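Local coordinates for protein TIR domain-containing adapter molecule 1 (Homo sapiens, PDB 4BSX) that serves as an adaptor in Toll-like receptor signalling that induces interferon-beta, here represented by its helical N-terminal domain, which resembles IFIT proteins, at residues 23-34 and 46-56; 117-125 and 139-149. The protein carries 2 engineered substitutions. All blocks are in the same frame, centred on the assembly; numbering follows the deposited sequence.

Interaction 1: residues 23-34 and 46-56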
loop_
_atom_site.group_PDB
_atom_site.type_symbol
_atom_site.label_atom_id
_atom_site.label_comp_id
_atom_site.label_asym_id
_atom_site.label_seq_id
_atom_site.Cartn_x
_atom_site.Cartn_y
_atom_site.Cartn_z
ATOM N N GLN A 23 -10.299 9.799 13.149
ATOM C CA GLN A 23 -9.331 10.846 12.876
ATOM C C GLN A 23 -8.153 10.772 13.832
ATOM O O GLN A 23 -7.020 11.138 13.451
ATOM C CB GLN A 23 -9.987 12.230 12.963
ATOM C CG GLN A 23 -11.172 12.501 11.947
ATOM C CD GLN A 23 -10.756 12.440 10.462
ATOM O OE1 GLN A 23 -10.268 13.409 9.885
ATOM N NE2 GLN A 23 -10.980 11.292 9.839
ATOM N N ASP A 24 -8.400 10.316 15.062
ATOM C CA ASP A 24 -7.334 10.237 16.067
ATOM C C ASP A 24 -6.299 9.220 15.565
ATOM O O ASP A 24 -5.134 9.575 15.345
ATOM C CB ASP A 24 -7.846 9.826 17.472
ATOM C CG ASP A 24 -8.495 10.972 18.262
ATOM O OD1 ASP A 24 -8.317 12.175 17.935
ATOM O OD2 ASP A 24 -9.218 10.639 19.225
ATOM N N LYS A 25 -6.747 7.986 15.337
ATOM C CA LYS A 25 -5.930 6.948 14.668
ATOM C C LYS A 25 -5.217 7.380 13.376
ATOM O O LYS A 25 -4.025 7.103 13.200
ATOM C CB LYS A 25 -6.736 5.688 14.396
ATOM C CG LYS A 25 -5.876 4.530 14.026
ATOM C CD LYS A 25 -4.866 4.115 15.114
ATOM C CE LYS A 25 -5.473 3.789 16.465
ATOM N NZ LYS A 25 -6.094 2.454 16.527
ATOM N N LEU A 26 -5.878 8.103 12.490
ATOM C CA LEU A 26 -5.150 8.616 11.336
ATOM C C LEU A 26 -4.006 9.575 11.709
ATOM O O LEU A 26 -2.906 9.487 11.188
ATOM C CB LEU A 26 -6.092 9.302 10.364
ATOM C CG LEU A 26 -7.117 8.401 9.661
ATOM C CD1 LEU A 26 -7.956 9.262 8.728
ATOM C CD2 LEU A 26 -6.442 7.268 8.913
ATOM N N LEU A 27 -4.283 10.514 12.600
ATOM C CA LEU A 27 -3.240 11.358 13.163
ATOM C C LEU A 27 -2.081 10.519 13.752
ATOM O O LEU A 27 -0.925 10.778 13.453
ATOM C CB LEU A 27 -3.822 12.326 14.214
ATOM C CG LEU A 27 -4.633 13.473 13.566
ATOM C CD1 LEU A 27 -5.512 14.209 14.537
ATOM C CD2 LEU A 27 -3.694 14.463 12.820
ATOM N N TYR A 28 -2.413 9.499 14.529
ATOM C CA TYR A 28 -1.447 8.528 15.017
ATOM C C TYR A 28 -0.616 7.938 13.883
ATOM O O TYR A 28 0.602 7.971 13.949
ATOM C CB TYR A 28 -2.156 7.403 15.764
ATOM C CG TYR A 28 -1.225 6.275 16.151
ATOM C CD1 TYR A 28 -0.179 6.484 17.079
ATOM C CD2 TYR A 28 -1.359 4.995 15.582
ATOM C CE1 TYR A 28 0.710 5.430 17.440
ATOM C CE2 TYR A 28 -0.465 3.927 15.939
ATOM C CZ TYR A 28 0.540 4.164 16.857
ATOM O OH TYR A 28 1.369 3.125 17.187
ATOM N N LEU A 29 -1.262 7.443 12.812
ATOM C CA LEU A 29 -0.519 6.882 11.670
ATOM C C LEU A 29 0.326 7.919 10.923
ATOM O O LEU A 29 1.486 7.654 10.553
ATOM C CB LEU A 29 -1.446 6.141 10.729
ATOM C CG LEU A 29 -2.039 4.923 11.450
ATOM C CD1 LEU A 29 -3.097 4.174 10.629
ATOM C CD2 LEU A 29 -0.935 3.938 11.822
ATOM N N LYS A 30 -0.225 9.102 10.729
ATOM C CA LYS A 30 0.529 10.178 10.092
ATOM C C LYS A 30 1.834 10.469 10.887
ATOM O O LYS A 30 2.909 10.660 10.303
ATOM C CB LYS A 30 -0.351 11.447 10.001
ATOM C CG LYS A 30 0.435 12.741 9.782
ATOM C CD LYS A 30 -0.422 14.030 9.931
ATOM C CE LYS A 30 0.462 15.279 9.676
ATOM N NZ LYS A 30 -0.285 16.555 9.702
ATOM N N HIS A 31 1.731 10.546 12.212
ATOM C CA HIS A 31 2.853 10.988 13.005
ATOM C C HIS A 31 3.906 9.862 13.032
ATOM O O HIS A 31 5.113 10.115 12.945
ATOM C CB HIS A 31 2.385 11.311 14.437
ATOM C CG HIS A 31 1.431 12.473 14.542
ATOM N ND1 HIS A 31 1.595 13.653 13.856
ATOM C CD2 HIS A 31 0.307 12.615 15.281
ATOM C CE1 HIS A 31 0.608 14.481 14.167
ATOM N NE2 HIS A 31 -0.187 13.868 15.015
ATOM N N LYS A 32 3.407 8.632 13.162
ATOM C CA LYS A 32 4.203 7.404 13.254
ATOM C C LYS A 32 4.828 6.925 11.940
ATOM O O LYS A 32 5.958 6.479 11.921
ATOM C CB LYS A 32 3.312 6.276 13.773
ATOM C CG LYS A 32 3.998 4.968 13.944
ATOM C CD LYS A 32 3.039 3.982 14.592
ATOM C CE LYS A 32 3.659 2.606 14.737
ATOM N NZ LYS A 32 2.828 1.636 15.495
ATOM N N LEU A 33 4.086 6.987 10.842
ATOM C CA LEU A 33 4.535 6.339 9.602
ATOM C C LEU A 33 5.629 7.153 8.934
ATOM O O LEU A 33 6.387 6.638 8.116
ATOM C CB LEU A 33 3.367 6.170 8.638
ATOM C CG LEU A 33 2.375 5.049 8.972
ATOM C CD1 LEU A 33 1.307 4.927 7.898
ATOM C CD2 LEU A 33 3.138 3.717 9.088
ATOM N N LYS A 34 5.713 8.424 9.321
ATOM C CA LYS A 34 6.543 9.431 8.656
ATOM C C LYS A 34 8.034 9.126 8.744
ATOM O O LYS A 34 8.798 9.532 7.864
ATOM C CB LYS A 34 6.207 10.808 9.271
ATOM C CG LYS A 34 7.213 11.935 9.027
ATOM C CD LYS A 34 6.853 12.803 7.831
ATOM C CE LYS A 34 7.495 14.201 7.933
ATOM N NZ LYS A 34 7.249 15.078 6.734
ATOM N N LEU A 46 1.748 4.190 2.464
ATOM C CA LEU A 46 0.691 4.270 3.472
ATOM C C LEU A 46 0.670 5.621 4.212
ATOM O O LEU A 46 -0.396 6.116 4.602
ATOM C CB LEU A 46 0.800 3.136 4.479
ATOM C CG LEU A 46 -0.425 2.970 5.410
ATOM C CD1 LEU A 46 -1.713 2.711 4.652
ATOM C CD2 LEU A 46 -0.208 1.840 6.399
ATOM N N HIS A 47 1.824 6.224 4.396
ATOM C CA HIS A 47 1.879 7.556 5.018
ATOM C C HIS A 47 1.112 8.545 4.133
ATOM O O HIS A 47 0.317 9.376 4.604
ATOM C CB HIS A 47 3.353 7.961 5.195
ATOM C CG HIS A 47 3.561 9.382 5.600
ATOM N ND1 HIS A 47 3.245 9.855 6.858
ATOM C CD2 HIS A 47 4.073 10.431 4.914
ATOM C CE1 HIS A 47 3.502 11.150 6.909
ATOM N NE2 HIS A 47 4.017 11.521 5.750
ATOM N N ALA A 48 1.328 8.423 2.832
ATOM C CA ALA A 48 0.717 9.352 1.861
ATOM C C ALA A 48 -0.801 9.168 1.780
ATOM O O ALA A 48 -1.562 10.145 1.678
ATOM C CB ALA A 48 1.361 9.172 0.454
HETATM N N MSE A 49 -1.237 7.907 1.788
HETATM C CA MSE A 49 -2.678 7.556 1.747
HETATM C C MSE A 49 -3.363 8.055 3.013
HETATM O O MSE A 49 -4.509 8.556 2.977
HETATM C CB MSE A 49 -2.855 6.051 1.596
HETATM C CG MSE A 49 -2.425 5.519 0.206
HETATM SE SE MSE A 49 -2.214 3.545 0.161
HETATM C CE MSE A 49 -3.934 2.889 0.710
ATOM N N VAL A 50 -2.658 7.931 4.138
ATOM C CA VAL A 50 -3.142 8.475 5.437
ATOM C C VAL A 50 -3.383 9.962 5.334
ATOM O O VAL A 50 -4.417 10.435 5.706
ATOM C CB VAL A 50 -2.161 8.165 6.582
ATOM C CG1 VAL A 50 -2.423 9.094 7.801
ATOM C CG2 VAL A 50 -2.321 6.720 6.963
ATOM N N LEU A 51 -2.421 10.690 4.780
ATOM C CA LEU A 51 -2.561 12.127 4.558
ATOM C C LEU A 51 -3.753 12.469 3.641
ATOM O O LEU A 51 -4.494 13.440 3.857
ATOM C CB LEU A 51 -1.270 12.645 3.927
ATOM C CG LEU A 51 -0.076 12.603 4.849
ATOM C CD1 LEU A 51 1.224 12.882 4.086
ATOM C CD2 LEU A 51 -0.284 13.615 5.949
ATOM N N LEU A 52 -3.921 11.679 2.588
ATOM C CA LEU A 52 -5.039 11.863 1.669
ATOM C C LEU A 52 -6.373 11.663 2.369
ATOM O O LEU A 52 -7.307 12.428 2.137
ATOM C CB LEU A 52 -4.935 10.879 0.495
ATOM C CG LEU A 52 -3.832 11.131 -0.529
ATOM C CD1 LEU A 52 -3.822 10.033 -1.559
ATOM C CD2 LEU A 52 -4.037 12.500 -1.156
ATOM N N LYS A 53 -6.473 10.623 3.200
ATOM C CA LYS A 53 -7.698 10.373 3.971
ATOM C C LYS A 53 -7.957 11.424 5.089
ATOM O O LYS A 53 -9.071 11.573 5.593
ATOM C CB LYS A 53 -7.654 8.953 4.565
ATOM C CG LYS A 53 -9.068 8.392 4.879
ATOM C CD LYS A 53 -9.840 8.055 3.535
ATOM C CE LYS A 53 -11.343 7.790 3.765
ATOM N NZ LYS A 53 -12.183 7.907 2.527
ATOM N N LEU A 54 -6.914 12.145 5.477
ATOM C CA LEU A 54 -7.063 13.249 6.439
ATOM C C LEU A 54 -7.396 14.542 5.718
ATOM O O LEU A 54 -7.558 15.575 6.343
ATOM C CB LEU A 54 -5.770 13.462 7.258
ATOM C CG LEU A 54 -5.646 12.615 8.529
ATOM C CD1 LEU A 54 -4.225 12.475 8.985
ATOM C CD2 LEU A 54 -6.483 13.213 9.655
ATOM N N GLY A 55 -7.458 14.518 4.391
ATOM C CA GLY A 55 -7.732 15.753 3.677
ATOM C C GLY A 55 -6.494 16.588 3.395
ATOM O O GLY A 55 -6.594 17.653 2.787
ATOM N N GLN A 56 -5.326 16.097 3.804
ATOM C CA GLN A 56 -4.080 16.842 3.634
ATOM C C GLN A 56 -3.392 16.455 2.317
ATOM O O GLN A 56 -2.365 15.752 2.296
ATOM C CB GLN A 56 -3.161 16.620 4.845
ATOM C CG GLN A 56 -3.796 17.108 6.150
ATOM C CD GLN A 56 -3.061 16.652 7.417
ATOM O OE1 GLN A 56 -1.837 16.784 7.539
ATOM N NE2 GLN A 56 -3.824 16.112 8.367
#
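The imidazole of H47 lies against the C-terminal end of segment 23-34, with K34 CA over one face in a CH-pi contact, 4.0 Å from the ring centroid. L51 CG, one turn further along H47's own helix, lies off-centre over the opposite face, and the carbonyl oxygen of K30 meets the ring edge in plane, 3.5 Å from H47 CE1. A flat, partly polar ring suits this place, since it can slip between aliphatic groups while turning its rim to a backbone carbonyl. Beside the ring, V50 is a knob in a hole made by L26, L29, K30 and L33: its CG1 reaches L26 O at 3.4 Å, while CG2 turns to L29 CB. A beta-branched residue fills such a hole with little conformational freedom to lose. L33 CD1 packs on L46 CG at 3.6 Å, and L26 CB on L54 CG, these last two side chains lying alongside and pointing opposite ways. K30, with CG anti to the backbone N (chi1 161°) and the chain extended beyond, crosses L51 CD2 at about a right angle, and NZ donates a hydrogen bond to Q56 OE1 at 2.7 Å, in the carbonyl plane on a lone pair; a long lysine can pack methylenes on L51 and still bring its ammonium to a polar partner. Q56 is the N-cap of the next helix, and G55 closes a Schellman motif with a positive phi that glycine adopts easily. The two helices run roughly antiparallel, at 144°, as a helical hairpin; beyond it L46 touches helices 11-19 and 96-108, and L51 rests on helix 57-65.

Interaction 2: residues 117-125 and 139-149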
loop_
_atom_site.group_PDB
_atom_site.type_symbol
_atom_site.label_atom_id
_atom_site.label_comp_id
_atom_site.label_asym_id
_atom_site.label_seq_id
_atom_site.Cartn_x
_atom_site.Cartn_y
_atom_site.Cartn_z
ATOM N N ARG A 117 -4.628 -9.726 5.372
ATOM C CA ARG A 117 -3.246 -9.717 4.916
ATOM C C ARG A 117 -2.893 -10.989 4.157
ATOM O O ARG A 117 -2.144 -10.935 3.186
ATOM C CB ARG A 117 -2.306 -9.610 6.098
ATOM C CG ARG A 117 -0.830 -9.696 5.706
ATOM C CD ARG A 117 0.024 -9.962 6.915
ATOM N NE ARG A 117 -0.430 -11.186 7.550
ATOM C CZ ARG A 117 -0.397 -11.420 8.854
ATOM N NH1 ARG A 117 0.106 -10.514 9.691
ATOM N NH2 ARG A 117 -0.870 -12.575 9.310
ATOM N N ASP A 118 -3.394 -12.127 4.642
ATOM C CA ASP A 118 -3.040 -13.442 4.105
ATOM C C ASP A 118 -3.577 -13.560 2.697
ATOM O O ASP A 118 -2.877 -13.968 1.759
ATOM C CB ASP A 118 -3.668 -14.556 4.963
ATOM C CG ASP A 118 -2.964 -14.753 6.302
ATOM O OD1 ASP A 118 -1.874 -14.178 6.525
ATOM O OD2 ASP A 118 -3.485 -15.525 7.127
ATOM N N VAL A 119 -4.847 -13.227 2.563
ATOM C CA VAL A 119 -5.509 -13.236 1.268
ATOM C C VAL A 119 -4.741 -12.346 0.288
ATOM O O VAL A 119 -4.494 -12.755 -0.844
ATOM C CB VAL A 119 -6.957 -12.752 1.387
ATOM C CG1 VAL A 119 -7.578 -12.523 0.007
ATOM C CG2 VAL A 119 -7.766 -13.750 2.185
ATOM N N ALA A 120 -4.333 -11.149 0.718
ATOM C CA ALA A 120 -3.528 -10.252 -0.144
ATOM C C ALA A 120 -2.153 -10.849 -0.594
ATOM O O ALA A 120 -1.790 -10.755 -1.779
ATOM C CB ALA A 120 -3.360 -8.854 0.530
ATOM N N TYR A 121 -1.404 -11.480 0.318
ATOM C CA TYR A 121 -0.158 -12.118 -0.088
ATOM C C TYR A 121 -0.438 -13.241 -1.121
ATOM O O TYR A 121 0.265 -13.383 -2.106
ATOM C CB TYR A 121 0.694 -12.567 1.117
ATOM C CG TYR A 121 1.654 -11.438 1.548
ATOM C CD1 TYR A 121 2.646 -11.043 0.725
ATOM C CD2 TYR A 121 1.483 -10.722 2.724
ATOM C CE1 TYR A 121 3.466 -10.039 1.021
ATOM C CE2 TYR A 121 2.332 -9.685 3.041
ATOM C CZ TYR A 121 3.326 -9.354 2.170
ATOM O OH TYR A 121 4.254 -8.354 2.400
ATOM N N GLN A 122 -1.490 -14.003 -0.915
ATOM C CA GLN A 122 -1.830 -15.049 -1.839
ATOM C C GLN A 122 -2.080 -14.478 -3.224
ATOM O O GLN A 122 -1.423 -14.883 -4.168
ATOM C CB GLN A 122 -3.067 -15.795 -1.345
ATOM C CG GLN A 122 -2.823 -16.589 -0.096
ATOM C CD GLN A 122 -4.055 -17.323 0.342
ATOM O OE1 GLN A 122 -5.148 -16.745 0.397
ATOM N NE2 GLN A 122 -3.907 -18.608 0.628
ATOM N N GLU A 123 -3.026 -13.550 -3.347
ATOM C CA GLU A 123 -3.337 -12.954 -4.630
ATOM C C GLU A 123 -2.081 -12.414 -5.277
ATOM O O GLU A 123 -1.941 -12.461 -6.488
ATOM C CB GLU A 123 -4.411 -11.837 -4.499
ATOM C CG GLU A 123 -5.774 -12.406 -4.115
ATOM C CD GLU A 123 -6.824 -11.341 -3.808
ATOM O OE1 GLU A 123 -6.523 -10.141 -3.987
ATOM O OE2 GLU A 123 -7.956 -11.703 -3.388
ATOM N N ALA A 124 -1.174 -11.872 -4.485
ATOM C CA ALA A 124 0.049 -11.330 -5.061
ATOM C C ALA A 124 0.830 -12.489 -5.632
ATOM O O ALA A 124 1.494 -12.358 -6.647
ATOM C CB ALA A 124 0.881 -10.623 -4.004
ATOM N N VAL A 125 0.783 -13.620 -4.933
ATOM C CA VAL A 125 1.638 -14.750 -5.294
ATOM C C VAL A 125 1.072 -15.318 -6.597
ATOM O O VAL A 125 1.809 -15.543 -7.550
ATOM C CB VAL A 125 1.719 -15.797 -4.155
ATOM C CG1 VAL A 125 2.243 -17.118 -4.666
ATOM C CG2 VAL A 125 2.597 -15.297 -3.034
ATOM N N LEU A 139 8.925 -12.756 -3.180
ATOM C CA LEU A 139 7.598 -12.450 -2.665
ATOM C C LEU A 139 7.091 -13.543 -1.735
ATOM O O LEU A 139 6.483 -13.248 -0.674
ATOM C CB LEU A 139 6.620 -12.259 -3.823
ATOM C CG LEU A 139 5.122 -12.233 -3.461
ATOM C CD1 LEU A 139 4.822 -11.102 -2.502
ATOM C CD2 LEU A 139 4.325 -12.073 -4.689
ATOM N N GLN A 140 7.346 -14.791 -2.144
ATOM C CA GLN A 140 6.948 -15.972 -1.407
ATOM C C GLN A 140 7.689 -15.985 -0.086
ATOM O O GLN A 140 7.101 -16.353 0.930
ATOM C CB GLN A 140 7.304 -17.247 -2.178
ATOM C CG GLN A 140 6.384 -17.620 -3.351
ATOM C CD GLN A 140 6.997 -18.769 -4.205
ATOM O OE1 GLN A 140 8.218 -18.953 -4.230
ATOM N NE2 GLN A 140 6.159 -19.523 -4.892
ATOM N N ASP A 141 8.976 -15.609 -0.099
ATOM C CA ASP A 141 9.765 -15.488 1.144
ATOM C C ASP A 141 9.124 -14.468 2.072
ATOM O O ASP A 141 8.826 -14.753 3.248
ATOM C CB ASP A 141 11.208 -15.075 0.851
ATOM C CG ASP A 141 12.038 -16.209 0.270
ATOM O OD1 ASP A 141 11.644 -17.386 0.494
ATOM O OD2 ASP A 141 13.071 -15.910 -0.406
ATOM N N GLU A 142 8.905 -13.271 1.541
ATOM C CA GLU A 142 8.160 -12.226 2.265
ATOM C C GLU A 142 6.776 -12.690 2.734
ATOM O O GLU A 142 6.355 -12.449 3.844
ATOM C CB GLU A 142 8.035 -10.987 1.383
ATOM C CG GLU A 142 7.122 -9.931 1.938
ATOM C CD GLU A 142 7.162 -8.691 1.097
ATOM O OE1 GLU A 142 8.225 -8.509 0.459
ATOM O OE2 GLU A 142 6.132 -7.935 1.072
ATOM N N ALA A 143 6.053 -13.385 1.899
ATOM C CA ALA A 143 4.732 -13.792 2.309
ATOM C C ALA A 143 4.836 -14.708 3.511
ATOM O O ALA A 143 4.044 -14.597 4.438
ATOM C CB ALA A 143 3.981 -14.484 1.150
ATOM N N ARG A 144 5.794 -15.639 3.481
ATOM C CA ARG A 144 5.896 -16.683 4.499
ATOM C C ARG A 144 6.225 -16.049 5.844
ATOM O O ARG A 144 5.665 -16.414 6.879
ATOM C CB ARG A 144 6.965 -17.706 4.122
ATOM C CG ARG A 144 7.142 -18.865 5.118
ATOM C CD ARG A 144 8.241 -19.853 4.665
ATOM N NE ARG A 144 9.572 -19.235 4.591
ATOM C CZ ARG A 144 10.430 -19.142 5.614
ATOM N NH1 ARG A 144 10.117 -19.619 6.817
ATOM N NH2 ARG A 144 11.617 -18.559 5.436
ATOM N N ASN A 145 7.133 -15.086 5.785
ATOM C CA ASN A 145 7.608 -14.357 6.946
ATOM C C ASN A 145 6.561 -13.440 7.567
ATOM O O ASN A 145 6.498 -13.314 8.787
ATOM C CB ASN A 145 8.820 -13.518 6.529
ATOM C CG ASN A 145 9.419 -12.741 7.671
ATOM O OD1 ASN A 145 9.017 -11.611 7.942
ATOM N ND2 ASN A 145 10.419 -13.338 8.337
ATOM N N ARG A 146 5.753 -12.775 6.739
ATOM C CA ARG A 146 4.776 -11.812 7.278
ATOM C C ARG A 146 3.491 -12.517 7.625
ATOM O O ARG A 146 2.744 -12.045 8.464
ATOM C CB ARG A 146 4.458 -10.657 6.318
ATOM C CG ARG A 146 5.690 -9.868 5.792
ATOM C CD ARG A 146 6.092 -8.673 6.642
ATOM N NE ARG A 146 7.089 -7.824 5.977
ATOM C CZ ARG A 146 6.819 -6.898 5.044
ATOM N NH1 ARG A 146 5.564 -6.663 4.609
ATOM N NH2 ARG A 146 7.824 -6.196 4.515
ATOM N N CYS A 147 3.214 -13.656 7.010
ATOM C CA CYS A 147 1.920 -14.281 7.258
ATOM C C CYS A 147 1.975 -15.324 8.354
ATOM O O CYS A 147 0.926 -15.769 8.833
ATOM C CB CYS A 147 1.339 -14.862 5.974
ATOM S SG CYS A 147 0.719 -13.591 4.867
ATOM N N GLY A 148 3.201 -15.686 8.753
ATOM C CA GLY A 148 3.449 -16.587 9.878
ATOM C C GLY A 148 3.447 -18.066 9.494
ATOM O O GLY A 148 3.578 -18.949 10.358
ATOM N N TRP A 149 3.302 -18.330 8.192
ATOM C CA TRP A 149 3.130 -19.689 7.685
ATOM C C TRP A 149 3.242 -19.714 6.164
ATOM O O TRP A 149 3.182 -18.667 5.521
ATOM C CB TRP A 149 1.768 -20.252 8.129
ATOM C CG TRP A 149 0.559 -19.430 7.697
ATOM C CD1 TRP A 149 0.126 -18.252 8.250
ATOM C CD2 TRP A 149 -0.373 -19.745 6.649
ATOM N NE1 TRP A 149 -1.012 -17.808 7.603
ATOM C CE2 TRP A 149 -1.336 -18.706 6.618
ATOM C CE3 TRP A 149 -0.486 -20.800 5.735
ATOM C CZ2 TRP A 149 -2.384 -18.698 5.717
ATOM C CZ3 TRP A 149 -1.535 -20.784 4.833
ATOM C CH2 TRP A 149 -2.468 -19.742 4.833
#
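Y121 is the knob of this contact, set in a hole formed by E142, A143, R146 and C147. One face of its ring receives A143 CA in a CH-pi contact, 4.1 Å from the centroid, and the small alanine lets the helix backbone come that close. L139 CD1 lies in plane at the ring edge, 3.9 Å from Y121 CD1, whereas C147 SG approaches obliquely, 3.7 Å from Y121 CD2. Y121 OH is placed to donate to E142 OE2, though the modelled 2.3 Å between them is too short to be trusted in detail; the carboxylate plane stands 75° from the ring. L139 inserts CD2 beside A124 CB and V125 CG2. Helices 114-130 and 136-147 form an antiparallel hairpin, the axes of these segments 170° apart, consistent with the tetratricopeptide-like, all-helical character of this domain. Toward the end of helix 136-147 the chemistry turns polar. R117, extended as far as CD and then bent at chi3 (57°), lays its guanidinium beneath the carbonyl of R146, whose O sits over the centre of that group, 3.2 Å from R117 CZ. At the edge of the same guanidinium, D118 OD1 takes two weak bonds in a salt bridge, which probably helps to hold its plane. D118 OD2 receives a weak bond of 3.4 Å from W149 NE1 at the indole edge, after G148 has turned the chain with positive phi. In the second shell, R101 pairs with E142 OE1 and W97 NE1 donates to E142 OE2, so that helix 96-108 holds the carboxylate that meets Y121.

How the interactions relate
Interactions 1 and 2 are separate helical hairpins on opposite sides of the chain's centre, their centres 25 Å apart and their nearest atoms about 10 Å. They share no helix, yet both border helix 96-108: L46 of interaction 1 touches it through leucines, whereas E142 of interaction 2 meets it through charge and an indole N-H. Both are partly buried, interaction 1 more deeply: half of its touching residues are buried, against a quarter in interaction 2. Between 23-34 and 46-56 the interior is aliphatic apart from the imidazole of H47, with a lysine-glutamine bond at its margin; between 117-125 and 139-149 an aromatic knob carries a hydroxyl to a carboxylate held by helix 96-108, and polar pairs gather at one end.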